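Local coordinates for protein PlaB phospholipase (Legionella pneumophila, PDB 6ZTI) that is a virulence-associated phospholipase of the alpha/beta hydrolase class, whose activity is controlled by NAD(H)-mediated assembly into tetramers, at residues Arg381-Leu385 with Asn386-Lys390. Numbering follows the deposited sequence.
With SND (thionicotinamide-adenine-dinucleotide), chain O.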
loop_
_atom_site.group_PDB
_atom_site.type_symbol
_atom_site.label_atom_id
_atom_site.label_comp_id
_atom_site.label_asym_id
_atom_site.label_seq_id
_atom_site.Cartn_x
_atom_site.Cartn_y
_atom_site.Cartn_z
ATOM N N ARG B 381 -15.818 -4.461 -17.066
ATOM C CA ARG B 381 -15.965 -3.535 -15.956
ATOM C C ARG B 381 -14.586 -3.176 -15.432
ATOM O O ARG B 381 -13.661 -3.988 -15.449
ATOM C CB ARG B 381 -16.828 -4.114 -14.811
ATOM C CG ARG B 381 -16.228 -5.318 -14.143
ATOM C CD ARG B 381 -17.261 -6.048 -13.302
ATOM N NE ARG B 381 -16.661 -6.901 -12.281
ATOM C CZ ARG B 381 -17.370 -7.609 -11.400
ATOM N NH1 ARG B 381 -18.693 -7.572 -11.428
ATOM N NH2 ARG B 381 -16.769 -8.348 -10.485
ATOM N N GLN B 382 -14.465 -1.946 -14.944
ATOM C CA GLN B 382 -13.212 -1.446 -14.404
ATOM C C GLN B 382 -13.559 -0.518 -13.257
ATOM O O GLN B 382 -14.546 0.215 -13.327
ATOM C CB GLN B 382 -12.385 -0.699 -15.472
ATOM C CG GLN B 382 -10.877 -0.935 -15.398
ATOM C CD GLN B 382 -10.055 -0.156 -16.442
ATOM O OE1 GLN B 382 -9.961 1.073 -16.394
ATOM N NE2 GLN B 382 -9.425 -0.888 -17.363
ATOM N N ARG B 383 -12.767 -0.567 -12.196
ATOM C CA ARG B 383 -12.920 0.359 -11.089
ATOM C C ARG B 383 -11.658 1.193 -10.987
ATOM O O ARG B 383 -10.545 0.654 -11.014
ATOM C CB ARG B 383 -13.188 -0.344 -9.750
ATOM C CG ARG B 383 -13.701 0.631 -8.691
ATOM C CD ARG B 383 -14.055 -0.060 -7.379
ATOM N NE ARG B 383 -12.875 -0.567 -6.686
ATOM C CZ ARG B 383 -12.905 -1.165 -5.501
ATOM N NH1 ARG B 383 -14.061 -1.332 -4.872
ATOM N NH2 ARG B 383 -11.776 -1.586 -4.938
ATOM N N ASN B 384 -11.843 2.504 -10.894
ATOM C CA ASN B 384 -10.718 3.425 -10.881
ATOM C C ASN B 384 -9.858 3.183 -9.645
ATOM O O ASN B 384 -10.362 3.009 -8.530
ATOM C CB ASN B 384 -11.223 4.865 -10.918
ATOM C CG ASN B 384 -10.098 5.877 -11.125
ATOM O OD1 ASN B 384 -9.450 6.305 -10.175
ATOM N ND2 ASN B 384 -9.857 6.244 -12.372
ATOM N N LEU B 385 -8.544 3.166 -9.854
ATOM C CA LEU B 385 -7.620 2.874 -8.766
ATOM C C LEU B 385 -7.399 4.058 -7.840
ATOM O O LEU B 385 -7.001 3.857 -6.687
ATOM C CB LEU B 385 -6.274 2.415 -9.334
ATOM C CG LEU B 385 -6.312 1.176 -10.234
ATOM C CD1 LEU B 385 -4.890 0.797 -10.675
ATOM C CD2 LEU B 385 -6.976 0.009 -9.537
ATOM N N ASN B 386 -7.632 5.281 -8.310
ATOM C CA ASN B 386 -7.482 6.456 -7.459
ATOM C C ASN B 386 -8.762 6.802 -6.705
ATOM O O ASN B 386 -8.690 7.370 -5.612
ATOM C CB ASN B 386 -7.028 7.646 -8.309
ATOM C CG ASN B 386 -5.607 7.480 -8.833
ATOM O OD1 ASN B 386 -4.690 7.159 -8.077
ATOM N ND2 ASN B 386 -5.421 7.704 -10.130
ATOM N N ASN B 387 -9.929 6.463 -7.252
ATOM C CA ASN B 387 -11.216 6.750 -6.622
ATOM C C ASN B 387 -12.086 5.508 -6.771
ATOM O O ASN B 387 -12.613 5.252 -7.856
ATOM C CB ASN B 387 -11.881 7.970 -7.265
ATOM C CG ASN B 387 -13.165 8.366 -6.578
ATOM O OD1 ASN B 387 -13.737 7.597 -5.797
ATOM N ND2 ASN B 387 -13.636 9.573 -6.871
ATOM N N ARG B 388 -12.280 4.757 -5.683
ATOM C CA ARG B 388 -13.040 3.514 -5.766
ATOM C C ARG B 388 -14.540 3.735 -5.886
ATOM O O ARG B 388 -15.276 2.767 -6.109
ATOM C CB ARG B 388 -12.738 2.646 -4.554
ATOM C CG ARG B 388 -11.298 2.169 -4.521
ATOM C CD ARG B 388 -10.973 1.497 -3.205
ATOM N NE ARG B 388 -10.443 2.447 -2.228
ATOM C CZ ARG B 388 -10.238 2.166 -0.948
ATOM N NH1 ARG B 388 -10.530 0.964 -0.471
ATOM N NH2 ARG B 388 -9.747 3.094 -0.141
ATOM N N GLY B 389 -15.008 4.964 -5.746
ATOM C CA GLY B 389 -16.382 5.271 -6.062
ATOM C C GLY B 389 -16.631 5.471 -7.538
ATOM O O GLY B 389 -17.696 5.955 -7.921
ATOM N N LYS B 390 -15.655 5.166 -8.388
ATOM C CA LYS B 390 -15.794 5.340 -9.826
ATOM C C LYS B 390 -15.695 3.975 -10.491
ATOM O O LYS B 390 -14.659 3.308 -10.406
ATOM C CB LYS B 390 -14.742 6.304 -10.370
ATOM C CG LYS B 390 -14.775 7.669 -9.698
ATOM C CD LYS B 390 -16.105 8.401 -9.831
ATOM C CE LYS B 390 -16.395 8.803 -11.245
ATOM N NZ LYS B 390 -15.436 9.819 -11.761
HETATM P PA SND O . -12.725 -6.846 -11.135
HETATM O O1A SND O . -11.626 -6.340 -11.987
HETATM O O2A SND O . -13.884 -7.488 -11.881
HETATM O O5B SND O . -13.365 -5.698 -10.183
HETATM C C5B SND O . -12.472 -4.729 -9.599
HETATM C C4B SND O . -13.130 -4.078 -8.409
HETATM O O4B SND O . -14.375 -3.464 -8.815
HETATM C C3B SND O . -13.481 -5.018 -7.256
HETATM O O3B SND O . -13.252 -4.379 -6.005
HETATM C C2B SND O . -14.962 -5.292 -7.494
HETATM O O2B SND O . -15.667 -5.649 -6.314
HETATM C C1B SND O . -15.416 -3.924 -7.981
HETATM N N9A SND O . -16.645 -3.963 -8.758
HETATM C C8A SND O . -16.802 -4.470 -10.020
HETATM N N7A SND O . -18.048 -4.517 -10.428
HETATM C C5A SND O . -18.760 -3.999 -9.358
HETATM C C6A SND O . -20.138 -3.836 -9.131
HETATM N N6A SND O . -21.076 -4.111 -10.046
HETATM N N1A SND O . -20.522 -3.357 -7.932
HETATM C C2A SND O . -19.585 -3.024 -7.040
HETATM N N3A SND O . -18.257 -3.115 -7.147
HETATM C C4A SND O . -17.909 -3.635 -8.330
HETATM O O3 SND O . -12.174 -7.927 -10.111
HETATM P PN SND O . -12.710 -8.728 -8.835
HETATM O O1N SND O . -14.183 -8.847 -8.917
HETATM O O2N SND O . -12.108 -8.109 -7.633
HETATM O O5D SND O . -12.014 -10.136 -9.167
HETATM C C5D SND O . -10.672 -10.426 -8.710
HETATM C C4D SND O . -9.921 -11.277 -9.718
HETATM O O4D SND O . -10.721 -12.424 -10.099
HETATM C C3D SND O . -9.551 -10.599 -11.038
HETATM O O3D SND O . -8.358 -11.186 -11.569
HETATM C C2D SND O . -10.764 -10.927 -11.908
HETATM O O2D SND O . -10.477 -10.852 -13.298
HETATM C C1D SND O . -11.013 -12.366 -11.473
HETATM N N1N SND O . -12.481 -12.723 -11.669
HETATM C C2N SND O . -13.338 -12.376 -10.693
HETATM C C3N SND O . -14.668 -12.725 -10.783
HETATM C C7N SND O . -15.599 -12.440 -9.658
HETATM S S7N SND O . -16.603 -13.622 -9.062
HETATM N N7N SND O . -15.538 -11.237 -9.123
HETATM C C4N SND O . -15.096 -13.433 -11.901
HETATM C C5N SND O . -14.198 -13.764 -12.899
HETATM C C6N SND O . -12.881 -13.394 -12.768
HETATM O O HOH W 1 -13.993 3.258 -13.499
HETATM O O HOH W 2 -7.596 8.274 -12.390
#
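With CG of Asn384 turned opposite its own backbone N (chi1 -171°), the amide is directed toward residues 386-387, and OD1 accepts from two successive backbone N-H groups. Asn387 N lies in the carbonyl plane on a lone pair, 3.0 Å from Asn384 OD1, whereas Asn386 N, 2.8 Å from the same OD1, sits above that plane. Two bonds on the oxygen, plus donation from Asn384 ND2 to Leu168 O, fix the rotation of this buried amide. A water accepting from ND2 of both Asn384 and Asn386 links the two side chains. The loop closes at its base through Asn384 N to Lys390 O (3.0 Å, nearly straight at 168°). Inside this loop, Asn387 OD1 accepts from Gly389 N at 2.9 Å, an Asx turn nested in the type I turn 387-390. Arg383, bent at chi3 (69°), lays its guanidinium between the Arg388 side chain, whose CD in the conformer given stands 3.6 Å from Arg383 NH2, and the dinucleotide, whose ribose O3B lies over the other face. Two residues earlier on the strand, Arg381 NE reaches phosphate oxygen O2A at 2.9 Å, while Val208 O of the second subunit accepts from Arg381 NH2. Together these residues form the loop of a beta hairpin, joining antiparallel strands 378-383 and 390-396 of the mixed sheet, whose first strand carries Arg381 and Arg383 into the thio-NAD site between subunits.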